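Local coordinates for protein BtGH115A (PDB 5BY3) that acts as a family GH115 4-O-methyl-alpha-glucuronidase with specificity for decorated arabinogalactans, at residues Q339-Y344 against L355-D360; D349-G354 against L363-D368; T210-M215 against G389-V394; D321-L326 against K332-V337. All coordinates share one frame; numbering follows the deposited sequence.

How the interactions relate
All four interactions lie within the family GH115 range, whose fold is of the TIM-barrel type. Interaction 3 joins strands 210-212 and 388-393, and its long loop encloses the other three. Along the chain, in interaction 4 the loop before strand 339-341 folds back on helix 308-329. Interactions 1 and 2 then alternate their segments and share the beta-alpha-beta unit of 339-341, 347-352 and 362-366, centres about 9 Å apart. Arg-323 links interactions 1 and 4, whose two centres are about 13 Å apart. Strands 339-341, 362-366 and 388-393 are consecutive in the parallel sheet. Interaction 3 meets inside the barrel, while interactions 1, 2 and 4 pack helices and loops against its strands.

Interaction 1 of 4, residues Q339-Y344 against L355-D360; sequences QVFIPY and LQVPED
Leu-355 begins the contact, reaching with its CD2 methyl to CZ of the Phe-341 ring at 4.0 Å, the two side chains running past each other at a slant. Leu-355 also packs on Leu-315 of helix 308-329. Val-357 comes next and lies across the same aromatic side chain at about a right angle. Its CG2 lies 3.9 Å from Phe-341 CD2, while its CG1 is 4.1 Å from Phe-341 CB. The phenylalanine is therefore touched at CB, CD2, CE2 and CZ by two branched residues of the loop, which approach the ring obliquely. The torsion of Phe-341 (chi1 176°) turns CG away from its own backbone N, and the strand's outward face presents the ring to the 355-360 loop.

At Asp-360 the contact becomes polar. OD2 is 3.7 Å from NE2 of Gln-339, too long to be counted as a bond, and the amide and carboxylate planes stand 71° apart. Both groups have stronger partners: Asp-360 OD1 forms a salt bridge with Arg-323 NH2, Gln-339 OE1 accepts from Arg-323 NH1, and Gln-339 NE2 donates to Val-337 O. Asp-360 OD2 too is hydrogen-bonded outside the two segments. One guanidinium thus serves both segments. Chemically, the loop leading into strand 362-366 is held to strand 339-341 by apolar packing round Phe-341 and, at its far end, by an arginine that probably balances the charge of Asp-360; Arg-323 and the Val-337 carbonyl together fix the rotation of the Gln-339 amide.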
loop_
_atom_site.group_PDB
_atom_site.type_symbol
_atom_site.label_atom_id
_atom_site.label_comp_id
_atom_site.label_asym_id
_atom_site.label_seq_id
_atom_site.Cartn_x
_atom_site.Cartn_y
_atom_site.Cartn_z
ATOM N N GLN A 339 15.805 -2.749 15.330
ATOM C CA GLN A 339 16.219 -1.418 14.947
ATOM C C GLN A 339 16.049 -1.163 13.455
ATOM O O GLN A 339 16.322 -2.032 12.635
ATOM C CB GLN A 339 17.686 -1.201 15.383
ATOM C CG GLN A 339 17.800 -0.844 16.869
ATOM C CD GLN A 339 19.207 -0.959 17.416
ATOM O OE1 GLN A 339 20.030 -0.064 17.244
ATOM N NE2 GLN A 339 19.484 -2.067 18.094
ATOM N N VAL A 340 15.630 0.041 13.087
ATOM C CA VAL A 340 15.475 0.336 11.665
ATOM C C VAL A 340 16.126 1.677 11.326
ATOM O O VAL A 340 16.047 2.638 12.091
ATOM C CB VAL A 340 13.967 0.239 11.208
ATOM C CG1 VAL A 340 13.092 1.309 11.855
ATOM C CG2 VAL A 340 13.804 0.302 9.677
ATOM N N PHE A 341 16.763 1.723 10.165
ATOM C CA PHE A 341 17.209 2.967 9.613
ATOM C C PHE A 341 16.512 3.162 8.269
ATOM O O PHE A 341 16.564 2.262 7.400
ATOM C CB PHE A 341 18.749 2.973 9.460
ATOM C CG PHE A 341 19.286 4.217 8.806
ATOM C CD1 PHE A 341 19.073 5.490 9.383
ATOM C CD2 PHE A 341 19.976 4.140 7.591
ATOM C CE1 PHE A 341 19.545 6.652 8.778
ATOM C CE2 PHE A 341 20.469 5.308 6.991
ATOM C CZ PHE A 341 20.249 6.552 7.589
ATOM N N ILE A 342 15.871 4.327 8.113
ATOM C CA ILE A 342 15.001 4.601 6.954
ATOM C C ILE A 342 15.520 5.780 6.143
ATOM O O ILE A 342 15.232 6.924 6.495
ATOM C CB ILE A 342 13.518 4.852 7.349
ATOM C CG1 ILE A 342 13.072 3.814 8.365
ATOM C CG2 ILE A 342 12.590 4.791 6.111
ATOM C CD1 ILE A 342 11.886 4.241 9.161
ATOM N N PRO A 343 16.306 5.506 5.074
ATOM C CA PRO A 343 16.793 6.566 4.166
ATOM C C PRO A 343 15.740 6.962 3.080
ATOM O O PRO A 343 15.783 6.531 1.919
ATOM C CB PRO A 343 18.088 5.982 3.598
ATOM C CG PRO A 343 17.893 4.499 3.651
ATOM C CD PRO A 343 16.834 4.184 4.684
ATOM N N TYR A 344 14.776 7.753 3.532
ATOM C CA TYR A 344 13.684 8.299 2.750
ATOM C C TYR A 344 14.094 9.706 2.304
ATOM O O TYR A 344 14.818 10.412 3.038
ATOM C CB TYR A 344 12.452 8.352 3.659
ATOM C CG TYR A 344 11.213 8.984 3.101
ATOM C CD1 TYR A 344 10.560 8.454 1.984
ATOM C CD2 TYR A 344 10.678 10.114 3.701
ATOM C CE1 TYR A 344 9.400 9.047 1.481
ATOM C CE2 TYR A 344 9.515 10.717 3.225
ATOM C CZ TYR A 344 8.871 10.192 2.114
ATOM O OH TYR A 344 7.714 10.814 1.656
ATOM N N LEU A 355 27.901 6.133 4.520
ATOM C CA LEU A 355 27.638 6.154 5.970
ATOM C C LEU A 355 27.653 4.741 6.552
ATOM O O LEU A 355 27.129 3.809 5.927
ATOM C CB LEU A 355 26.314 6.831 6.242
ATOM C CG LEU A 355 25.641 6.752 7.608
ATOM C CD1 LEU A 355 26.240 7.643 8.683
ATOM C CD2 LEU A 355 24.184 7.139 7.384
ATOM N N GLN A 356 28.247 4.586 7.733
ATOM C CA GLN A 356 28.311 3.266 8.355
ATOM C C GLN A 356 27.118 3.038 9.286
ATOM O O GLN A 356 26.918 3.784 10.250
ATOM C CB GLN A 356 29.665 3.024 9.060
ATOM C CG GLN A 356 30.899 3.068 8.147
ATOM C CD GLN A 356 30.734 2.297 6.837
ATOM O OE1 GLN A 356 30.712 1.073 6.816
ATOM N NE2 GLN A 356 30.629 3.025 5.734
ATOM N N VAL A 357 26.308 2.033 8.972
ATOM C CA VAL A 357 25.159 1.689 9.822
ATOM C C VAL A 357 25.444 0.294 10.391
ATOM O O VAL A 357 25.773 -0.612 9.621
ATOM C CB VAL A 357 23.800 1.749 9.030
ATOM C CG1 VAL A 357 22.600 1.554 9.928
ATOM C CG2 VAL A 357 23.616 3.087 8.322
ATOM N N PRO A 358 25.341 0.111 11.723
ATOM C CA PRO A 358 25.694 -1.189 12.333
ATOM C C PRO A 358 24.862 -2.322 11.780
ATOM O O PRO A 358 23.631 -2.174 11.623
ATOM C CB PRO A 358 25.431 -0.976 13.828
ATOM C CG PRO A 358 25.535 0.513 14.009
ATOM C CD PRO A 358 24.973 1.107 12.747
ATOM N N GLU A 359 25.553 -3.422 11.458
ATOM C CA GLU A 359 25.041 -4.555 10.638
ATOM C C GLU A 359 23.700 -5.171 11.094
ATOM O O GLU A 359 22.959 -5.736 10.276
ATOM C CB GLU A 359 26.108 -5.668 10.502
ATOM C CG GLU A 359 27.474 -5.238 9.948
ATOM C CD GLU A 359 27.568 -5.315 8.423
ATOM O OE1 GLU A 359 27.398 -6.410 7.830
ATOM O OE2 GLU A 359 27.836 -4.263 7.805
ATOM N N ASP A 360 23.402 -5.060 12.387
ATOM C CA ASP A 360 22.161 -5.576 12.942
ATOM C C ASP A 360 20.941 -4.688 12.594
ATOM O O ASP A 360 19.810 -5.164 12.608
ATOM C CB ASP A 360 22.285 -5.765 14.456
ATOM C CG ASP A 360 22.638 -4.469 15.197
ATOM O OD1 ASP A 360 23.785 -3.992 15.046
ATOM O OD2 ASP A 360 21.772 -3.944 15.943
#

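Interaction 2 of 4, residues D349-G354 against L363-D368; sequences DIYHAG and LMWCDD
Tyr-351, on helix 347-352, sends its side chain toward strand 362-366 and meets Trp-365 and Leu-363 there. At CB the direction is set: chi1 of 170° puts CG anti to the backbone N and points the ring at the strand. The first ring atom to touch is CD2, 4.1 Å from Trp-365 CH2. One bond farther, CE2 comes to 3.7 Å from the same CH2, and CZ follows at 3.8 Å. The benzo corner of the indole therefore points at one face of the tyrosine ring. This is a T-shaped pair, with the edge of Trp-365 toward the face of Tyr-351; the centroids of the Tyr-351 ring and the six-membered ring of Trp-365 are 5.3 Å apart and their planes at 74°. On the way to the tip, CE1 lies 4.2 Å from Leu-363 CD1. At the tip, OH is 3.8 Å from that methyl and is hydrogen-bonded to Glu-381 OE2. Leu-363 also tucks its CB over a face of the indole, while Trp-365 NE1 is held by Asn-388 OD1.

A leucine in place of Tyr-351 would probably leave the indole edge without an aromatic face and Glu-381 without its phenol partner. The contact joins helix to following strand within the right-handed beta-alpha-beta unit of a TIM barrel. Its chemistry is divided: between the segments the contacts are van der Waals, even that of the phenol oxygen with the leucine methyl, whereas phenol and indole N-H each bond to a residue beyond them, so the aromatic pair forms without costing either polar group its hydrogen bond.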
loop_
_atom_site.group_PDB
_atom_site.type_symbol
_atom_site.label_atom_id
_atom_site.label_comp_id
_atom_site.label_asym_id
_atom_site.label_seq_id
_atom_site.Cartn_x
_atom_site.Cartn_y
_atom_site.Cartn_z
ATOM N N ASP A 349 20.583 9.903 -0.084
ATOM C CA ASP A 349 21.875 10.570 -0.440
ATOM C C ASP A 349 22.918 10.461 0.677
ATOM O O ASP A 349 24.068 10.097 0.424
ATOM C CB ASP A 349 21.726 12.072 -0.808
ATOM C CG ASP A 349 20.817 12.326 -2.011
ATOM O OD1 ASP A 349 20.785 11.518 -2.965
ATOM O OD2 ASP A 349 20.137 13.379 -1.997
ATOM N N ILE A 350 22.520 10.783 1.898
ATOM C CA ILE A 350 23.454 10.725 3.007
ATOM C C ILE A 350 23.925 9.281 3.360
ATOM O O ILE A 350 25.106 9.073 3.704
ATOM C CB ILE A 350 23.056 11.677 4.176
ATOM C CG1 ILE A 350 24.000 11.537 5.352
ATOM C CG2 ILE A 350 21.615 11.527 4.637
ATOM C CD1 ILE A 350 25.388 12.014 5.034
ATOM N N TYR A 351 23.050 8.284 3.176
ATOM C CA TYR A 351 23.487 6.866 3.194
ATOM C C TYR A 351 24.585 6.590 2.139
ATOM O O TYR A 351 25.717 6.264 2.520
ATOM C CB TYR A 351 22.310 5.902 3.047
ATOM C CG TYR A 351 22.726 4.463 2.823
ATOM C CD1 TYR A 351 23.076 3.633 3.906
ATOM C CD2 TYR A 351 22.782 3.927 1.519
ATOM C CE1 TYR A 351 23.456 2.321 3.694
ATOM C CE2 TYR A 351 23.166 2.610 1.298
ATOM C CZ TYR A 351 23.500 1.806 2.392
ATOM O OH TYR A 351 23.889 0.482 2.178
ATOM N N HIS A 352 24.247 6.793 0.852
ATOM C CA HIS A 352 25.159 6.674 -0.328
ATOM C C HIS A 352 26.474 7.464 -0.307
ATOM O O HIS A 352 27.331 7.249 -1.147
ATOM C CB HIS A 352 24.425 6.991 -1.643
ATOM C CG HIS A 352 23.518 5.892 -2.107
ATOM N ND1 HIS A 352 22.331 6.136 -2.772
ATOM C CD2 HIS A 352 23.607 4.543 -1.974
ATOM C CE1 HIS A 352 21.734 4.985 -3.034
ATOM N NE2 HIS A 352 22.485 4.005 -2.556
ATOM N N ALA A 353 26.644 8.365 0.647
ATOM C CA ALA A 353 27.908 9.082 0.778
ATOM C C ALA A 353 28.876 8.292 1.694
ATOM O O ALA A 353 29.749 8.877 2.369
ATOM C CB ALA A 353 27.627 10.469 1.313
ATOM N N GLY A 354 28.684 6.963 1.710
ATOM C CA GLY A 354 29.387 6.014 2.573
ATOM C C GLY A 354 29.158 6.116 4.080
ATOM O O GLY A 354 30.119 6.157 4.855
ATOM N N LEU A 363 17.887 -2.081 7.238
ATOM C CA LEU A 363 17.911 -0.935 6.310
ATOM C C LEU A 363 16.561 -0.830 5.561
ATOM O O LEU A 363 16.163 -1.758 4.840
ATOM C CB LEU A 363 19.056 -1.055 5.311
ATOM C CG LEU A 363 20.528 -1.079 5.774
ATOM C CD1 LEU A 363 21.421 -1.252 4.568
ATOM C CD2 LEU A 363 20.957 0.170 6.541
HETATM N N MSE A 364 15.865 0.291 5.706
HETATM C CA MSE A 364 14.542 0.386 5.074
HETATM C C MSE A 364 14.485 1.233 3.818
HETATM O O MSE A 364 14.457 2.460 3.857
HETATM C CB MSE A 364 13.446 0.767 6.058
HETATM C CG MSE A 364 12.122 0.250 5.505
HETATM SE SE MSE A 364 10.723 1.019 6.634
HETATM C CE MSE A 364 10.333 -0.768 7.303
ATOM N N TRP A 365 14.400 0.565 2.685
ATOM C CA TRP A 365 14.282 1.276 1.419
ATOM C C TRP A 365 12.889 1.886 1.230
ATOM O O TRP A 365 11.911 1.482 1.886
ATOM C CB TRP A 365 14.727 0.359 0.280
ATOM C CG TRP A 365 16.021 -0.323 0.652
ATOM C CD1 TRP A 365 16.227 -1.664 0.868
ATOM C CD2 TRP A 365 17.274 0.326 0.925
ATOM N NE1 TRP A 365 17.536 -1.896 1.225
ATOM C CE2 TRP A 365 18.204 -0.694 1.268
ATOM C CE3 TRP A 365 17.705 1.661 0.897
ATOM C CZ2 TRP A 365 19.539 -0.413 1.574
ATOM C CZ3 TRP A 365 19.042 1.938 1.208
ATOM C CH2 TRP A 365 19.930 0.913 1.544
ATOM N N CYS A 366 12.824 2.887 0.362
ATOM C CA CYS A 366 11.604 3.649 0.170
ATOM C C CYS A 366 11.163 3.687 -1.277
ATOM O O CYS A 366 12.000 3.677 -2.167
ATOM C CB CYS A 366 11.827 5.060 0.672
ATOM S SG CYS A 366 11.955 5.015 2.451
ATOM N N ASP A 367 9.847 3.722 -1.510
ATOM C CA ASP A 367 9.339 3.977 -2.856
ATOM C C ASP A 367 9.365 5.495 -3.066
ATOM O O ASP A 367 9.686 6.201 -2.137
ATOM C CB ASP A 367 7.944 3.373 -3.031
ATOM C CG ASP A 367 6.823 4.214 -2.373
ATOM O OD1 ASP A 367 7.060 5.278 -1.728
ATOM O OD2 ASP A 367 5.669 3.797 -2.531
ATOM N N ASP A 368 9.014 5.986 -4.263
ATOM C CA ASP A 368 9.119 7.409 -4.585
ATOM C C ASP A 368 7.784 8.127 -4.326
ATOM O O ASP A 368 7.481 9.153 -4.925
ATOM C CB ASP A 368 9.552 7.557 -6.044
ATOM C CG ASP A 368 8.513 6.990 -7.060
ATOM O OD1 ASP A 368 7.509 6.339 -6.673
ATOM O OD2 ASP A 368 8.705 7.221 -8.276
#

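Interaction 3 of 4, residues T210-M215 against G389-V394; sequences TYWPAM and GVYYHV
An oblique aromatic contact spans the barrel interior, between Trp-212 on strand 210-212 and Tyr-391 on strand 388-393. The two strands are not neighbours in the sheet: strands 162-166 and 429-433 lie between them, and the nearest CA atoms, those of Trp-212 and Tyr-391, are 11.0 Å apart. Two large side chains bridge that distance. Trp-212 brings the benzo corner of its indole over one face of the tyrosine ring, with CZ3 at 3.9 Å from Tyr-391 CD1 and 4.0 Å from Tyr-391 CE1. The six-membered ring and the phenol ring are inclined at 43°, neither a stack nor a T-shaped pair. Such meeting of inward-pointing side chains from separate strands fills the core of a parallel TIM barrel, here in the part of the chain assigned to family GH115. Phe-166 of strand 162-166 joins the cluster, edge-to-face with Trp-212 and also touching Tyr-391. The opposite face of the tyrosine ring carries the imidazole of His-393, whose ND1 sits 4.2 Å above the plane toward the rim. With CG anti to the backbone N (chi1 169°), the Tyr-391 ring points into the barrel toward Trp-212; its OH is hydrogen-bonded to Asn-433 ND2 of strand 429-433.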
loop_
_atom_site.group_PDB
_atom_site.type_symbol
_atom_site.label_atom_id
_atom_site.label_comp_id
_atom_site.label_asym_id
_atom_site.label_seq_id
_atom_site.Cartn_x
_atom_site.Cartn_y
_atom_site.Cartn_z
ATOM N N THR A 210 2.853 -4.901 13.048
ATOM C CA THR A 210 3.545 -3.626 13.254
ATOM C C THR A 210 2.620 -2.415 12.963
ATOM O O THR A 210 1.736 -2.506 12.137
ATOM C CB THR A 210 4.809 -3.598 12.362
ATOM O OG1 THR A 210 5.614 -4.760 12.633
ATOM C CG2 THR A 210 5.614 -2.354 12.559
ATOM N N TYR A 211 2.838 -1.290 13.632
ATOM C CA TYR A 211 2.037 -0.087 13.443
ATOM C C TYR A 211 2.905 1.141 13.571
ATOM O O TYR A 211 3.711 1.218 14.485
ATOM C CB TYR A 211 0.923 -0.035 14.505
ATOM C CG TYR A 211 -0.023 1.168 14.480
ATOM C CD1 TYR A 211 -0.563 1.645 13.293
ATOM C CD2 TYR A 211 -0.425 1.783 15.677
ATOM C CE1 TYR A 211 -1.419 2.735 13.289
ATOM C CE2 TYR A 211 -1.294 2.837 15.685
ATOM C CZ TYR A 211 -1.796 3.326 14.488
ATOM O OH TYR A 211 -2.674 4.412 14.493
ATOM N N TRP A 212 2.757 2.076 12.637
ATOM C CA TRP A 212 3.291 3.419 12.795
ATOM C C TRP A 212 2.078 4.308 13.023
ATOM O O TRP A 212 1.307 4.532 12.113
ATOM C CB TRP A 212 4.053 3.883 11.550
ATOM C CG TRP A 212 5.352 3.164 11.241
ATOM C CD1 TRP A 212 5.909 2.076 11.895
ATOM C CD2 TRP A 212 6.239 3.464 10.159
ATOM N NE1 TRP A 212 7.102 1.717 11.298
ATOM C CE2 TRP A 212 7.316 2.538 10.223
ATOM C CE3 TRP A 212 6.243 4.442 9.149
ATOM C CZ2 TRP A 212 8.369 2.573 9.317
ATOM C CZ3 TRP A 212 7.280 4.470 8.252
ATOM C CH2 TRP A 212 8.327 3.562 8.339
ATOM N N PRO A 213 1.889 4.803 14.259
ATOM C CA PRO A 213 0.674 5.559 14.609
ATOM C C PRO A 213 0.600 6.885 13.872
ATOM O O PRO A 213 1.621 7.314 13.362
ATOM C CB PRO A 213 0.861 5.810 16.100
ATOM C CG PRO A 213 2.356 5.873 16.283
ATOM C CD PRO A 213 2.898 4.838 15.344
ATOM N N ALA A 214 -0.587 7.516 13.812
ATOM C CA ALA A 214 -0.760 8.909 13.269
ATOM C C ALA A 214 0.124 9.850 14.028
ATOM O O ALA A 214 0.304 9.679 15.236
ATOM C CB ALA A 214 -2.200 9.385 13.415
HETATM N N MSE A 215 0.637 10.871 13.358
HETATM C CA MSE A 215 1.684 11.698 13.953
HETATM C C MSE A 215 1.711 13.069 13.374
HETATM O O MSE A 215 2.635 13.847 13.632
HETATM C CB MSE A 215 3.057 10.996 13.778
HETATM C CG MSE A 215 3.492 10.590 12.362
HETATM SE SE MSE A 215 3.843 12.123 11.166
HETATM C CE MSE A 215 5.786 12.373 11.429
ATOM N N GLY A 389 14.259 -3.799 4.617
ATOM C CA GLY A 389 12.849 -3.456 4.598
ATOM C C GLY A 389 12.430 -2.516 3.468
ATOM O O GLY A 389 13.266 -2.051 2.672
ATOM N N VAL A 390 11.123 -2.249 3.393
ATOM C CA VAL A 390 10.555 -1.270 2.455
ATOM C C VAL A 390 9.348 -0.545 3.055
ATOM O O VAL A 390 8.506 -1.166 3.735
ATOM C CB VAL A 390 10.257 -1.865 1.037
ATOM C CG1 VAL A 390 9.102 -2.866 1.037
ATOM C CG2 VAL A 390 10.042 -0.761 0.005
ATOM N N TYR A 391 9.337 0.771 2.822
ATOM C CA TYR A 391 8.280 1.675 3.158
ATOM C C TYR A 391 7.676 2.074 1.815
ATOM O O TYR A 391 8.348 2.723 1.002
ATOM C CB TYR A 391 8.839 2.893 3.896
ATOM C CG TYR A 391 7.875 4.059 4.086
ATOM C CD1 TYR A 391 6.511 3.858 4.468
ATOM C CD2 TYR A 391 8.322 5.373 3.924
ATOM C CE1 TYR A 391 5.640 4.952 4.653
ATOM C CE2 TYR A 391 7.453 6.465 4.109
ATOM C CZ TYR A 391 6.120 6.256 4.458
ATOM O OH TYR A 391 5.289 7.355 4.618
ATOM N N TYR A 392 6.413 1.656 1.605
ATOM C CA TYR A 392 5.663 1.788 0.350
ATOM C C TYR A 392 4.430 2.674 0.546
ATOM O O TYR A 392 3.857 2.684 1.639
ATOM C CB TYR A 392 5.225 0.407 -0.133
ATOM C CG TYR A 392 4.890 0.286 -1.630
ATOM C CD1 TYR A 392 5.880 0.031 -2.568
ATOM C CD2 TYR A 392 3.575 0.386 -2.088
ATOM C CE1 TYR A 392 5.574 -0.101 -3.919
ATOM C CE2 TYR A 392 3.262 0.247 -3.428
ATOM C CZ TYR A 392 4.272 0.002 -4.337
ATOM O OH TYR A 392 3.987 -0.143 -5.667
ATOM N N HIS A 393 4.027 3.393 -0.509
ATOM C CA HIS A 393 2.890 4.312 -0.456
ATOM C C HIS A 393 1.722 3.862 -1.313
ATOM O O HIS A 393 1.904 3.630 -2.504
ATOM C CB HIS A 393 3.288 5.721 -0.929
ATOM C CG HIS A 393 4.071 6.507 0.070
ATOM N ND1 HIS A 393 5.424 6.318 0.273
ATOM C CD2 HIS A 393 3.700 7.505 0.904
ATOM C CE1 HIS A 393 5.850 7.162 1.196
ATOM N NE2 HIS A 393 4.824 7.895 1.593
ATOM N N VAL A 394 0.536 3.751 -0.717
ATOM C CA VAL A 394 -0.729 3.734 -1.512
ATOM C C VAL A 394 -1.542 5.021 -1.286
ATOM O O VAL A 394 -2.647 5.175 -1.777
ATOM C CB VAL A 394 -1.620 2.472 -1.298
ATOM C CG1 VAL A 394 -0.916 1.203 -1.799
ATOM C CG2 VAL A 394 -2.061 2.343 0.148
#

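Interaction 4 of 4, residues D321-L326 against K332-V337; sequences DQRGLL and KDVTQV
The connection between helix 308-329 and strand 339-341, one of the helix-to-strand loops of the TIM barrel, folds back so that Val-334 and Val-337 pack on Arg-323 and Leu-326. Val-334 sits between the two helix residues and uses both methyls. CG1 rests 3.6 Å from the backbone O of Arg-323 and 3.8 Å from Leu-326 CB, close along the helix surface. CG2 lies over one face of the Arg-323 guanidinium, 3.6 Å from NH2 and toward the rim of the group. The arginine gets there by bending at chi3 (75°), which lays its flat group under the CG2 methyl; Gln-339 and Asp-360 are its polar partners. Farther along, Leu-326 CD1 meets Val-337 CG1 at 4.0 Å, and both side chains also touch Tyr-290 of strand 290-291, next to 339-341 in the sheet. Replacing Val-334 with a glycine would probably uncover this face of the guanidinium and leave Leu-326 CB without its methyl partner.

The loop is shaped by an Asx turn beginning at Asp-333. Val-337 N also donates to Val-334 O at 2.7 Å, which holds the bend between the two valines. In the Asx turn, Asp-333 OD1 accepts from Thr-335 N at 3.2 Å and from Thr-335 OG1 at 2.8 Å, both donors coming from the same face of the carboxylate plane.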
loop_
_atom_site.group_PDB
_atom_site.type_symbol
_atom_site.label_atom_id
_atom_site.label_comp_id
_atom_site.label_asym_id
_atom_site.label_seq_id
_atom_site.Cartn_x
_atom_site.Cartn_y
_atom_site.Cartn_z
ATOM N N ASP A 321 24.824 7.403 20.486
ATOM C CA ASP A 321 24.032 7.771 21.675
ATOM C C ASP A 321 22.685 7.080 21.730
ATOM O O ASP A 321 22.177 6.784 22.833
ATOM C CB ASP A 321 23.753 9.272 21.761
ATOM C CG ASP A 321 24.992 10.140 21.605
ATOM O OD1 ASP A 321 26.048 9.656 21.123
ATOM O OD2 ASP A 321 24.868 11.342 21.949
ATOM N N GLN A 322 22.088 6.877 20.554
ATOM C CA GLN A 322 20.777 6.243 20.455
ATOM C C GLN A 322 20.835 4.770 20.851
ATOM O O GLN A 322 20.042 4.331 21.672
ATOM C CB GLN A 322 20.181 6.400 19.058
ATOM C CG GLN A 322 19.590 7.778 18.817
ATOM C CD GLN A 322 19.057 7.934 17.398
ATOM O OE1 GLN A 322 19.432 7.202 16.477
ATOM N NE2 GLN A 322 18.176 8.902 17.220
ATOM N N ARG A 323 21.787 4.033 20.286
ATOM C CA ARG A 323 22.096 2.671 20.737
ATOM C C ARG A 323 22.546 2.633 22.225
ATOM O O ARG A 323 22.233 1.686 22.961
ATOM C CB ARG A 323 23.111 2.012 19.794
ATOM C CG ARG A 323 22.494 1.695 18.441
ATOM C CD ARG A 323 23.457 1.543 17.282
ATOM N NE ARG A 323 24.209 0.274 17.285
ATOM C CZ ARG A 323 23.705 -0.954 17.113
ATOM N NH1 ARG A 323 22.406 -1.160 16.925
ATOM N NH2 ARG A 323 24.513 -1.997 17.137
ATOM N N GLY A 324 23.243 3.689 22.654
ATOM C CA GLY A 324 23.523 3.940 24.058
ATOM C C GLY A 324 22.329 3.802 24.972
ATOM O O GLY A 324 22.404 3.078 25.965
ATOM N N LEU A 325 21.229 4.484 24.665
ATOM C CA LEU A 325 20.037 4.433 25.542
ATOM C C LEU A 325 19.398 3.042 25.564
ATOM O O LEU A 325 18.814 2.614 26.569
ATOM C CB LEU A 325 18.965 5.421 25.083
ATOM C CG LEU A 325 19.240 6.901 25.237
ATOM C CD1 LEU A 325 18.662 7.716 24.058
ATOM C CD2 LEU A 325 18.682 7.325 26.574
ATOM N N LEU A 326 19.489 2.382 24.416
ATOM C CA LEU A 326 18.986 1.043 24.215
ATOM C C LEU A 326 19.773 0.031 25.053
ATOM O O LEU A 326 19.130 -0.748 25.796
ATOM C CB LEU A 326 18.971 0.708 22.711
ATOM C CG LEU A 326 18.020 1.534 21.794
ATOM C CD1 LEU A 326 18.028 0.959 20.393
ATOM C CD2 LEU A 326 16.586 1.633 22.311
ATOM N N LYS A 332 21.164 -5.171 27.285
ATOM C CA LYS A 332 22.605 -4.970 27.348
ATOM C C LYS A 332 23.328 -5.366 26.042
ATOM O O LYS A 332 24.327 -4.746 25.682
ATOM C CB LYS A 332 23.199 -5.637 28.594
ATOM C CG LYS A 332 24.574 -5.092 29.003
ATOM C CD LYS A 332 24.605 -3.575 29.249
ATOM C CE LYS A 332 26.033 -3.025 29.250
ATOM N NZ LYS A 332 26.103 -1.566 28.937
ATOM N N ASP A 333 22.811 -6.376 25.336
ATOM C CA ASP A 333 23.206 -6.637 23.942
ATOM C C ASP A 333 22.192 -5.945 23.030
ATOM O O ASP A 333 20.991 -6.281 23.073
ATOM C CB ASP A 333 23.265 -8.149 23.632
ATOM C CG ASP A 333 23.904 -8.467 22.253
ATOM O OD1 ASP A 333 24.140 -7.558 21.412
ATOM O OD2 ASP A 333 24.168 -9.662 21.994
ATOM N N VAL A 334 22.661 -4.985 22.224
ATOM C CA VAL A 334 21.731 -4.171 21.395
ATOM C C VAL A 334 21.275 -4.871 20.124
ATOM O O VAL A 334 20.211 -4.546 19.601
ATOM C CB VAL A 334 22.164 -2.693 21.095
ATOM C CG1 VAL A 334 21.852 -1.800 22.272
ATOM C CG2 VAL A 334 23.603 -2.563 20.606
ATOM N N THR A 335 22.072 -5.836 19.664
ATOM C CA THR A 335 21.714 -6.715 18.546
ATOM C C THR A 335 20.471 -7.582 18.870
ATOM O O THR A 335 19.935 -8.254 17.987
ATOM C CB THR A 335 22.912 -7.603 18.095
ATOM O OG1 THR A 335 23.148 -8.635 19.061
ATOM C CG2 THR A 335 24.196 -6.785 17.940
ATOM N N GLN A 336 20.024 -7.546 20.131
ATOM C CA GLN A 336 18.759 -8.165 20.568
ATOM C C GLN A 336 17.611 -7.127 20.617
ATOM O O GLN A 336 16.474 -7.462 20.979
ATOM C CB GLN A 336 18.894 -8.943 21.925
ATOM C CG GLN A 336 20.057 -9.963 22.111
ATOM C CD GLN A 336 20.251 -11.000 20.972
ATOM O OE1 GLN A 336 21.150 -10.856 20.137
ATOM N NE2 GLN A 336 19.422 -12.051 20.948
ATOM N N VAL A 337 17.904 -5.873 20.265
ATOM C CA VAL A 337 16.874 -4.813 20.192
ATOM C C VAL A 337 16.579 -4.577 18.718
ATOM O O VAL A 337 17.511 -4.305 17.952
ATOM C CB VAL A 337 17.330 -3.475 20.802
ATOM C CG1 VAL A 337 16.169 -2.501 20.864
ATOM C CG2 VAL A 337 17.902 -3.660 22.199
#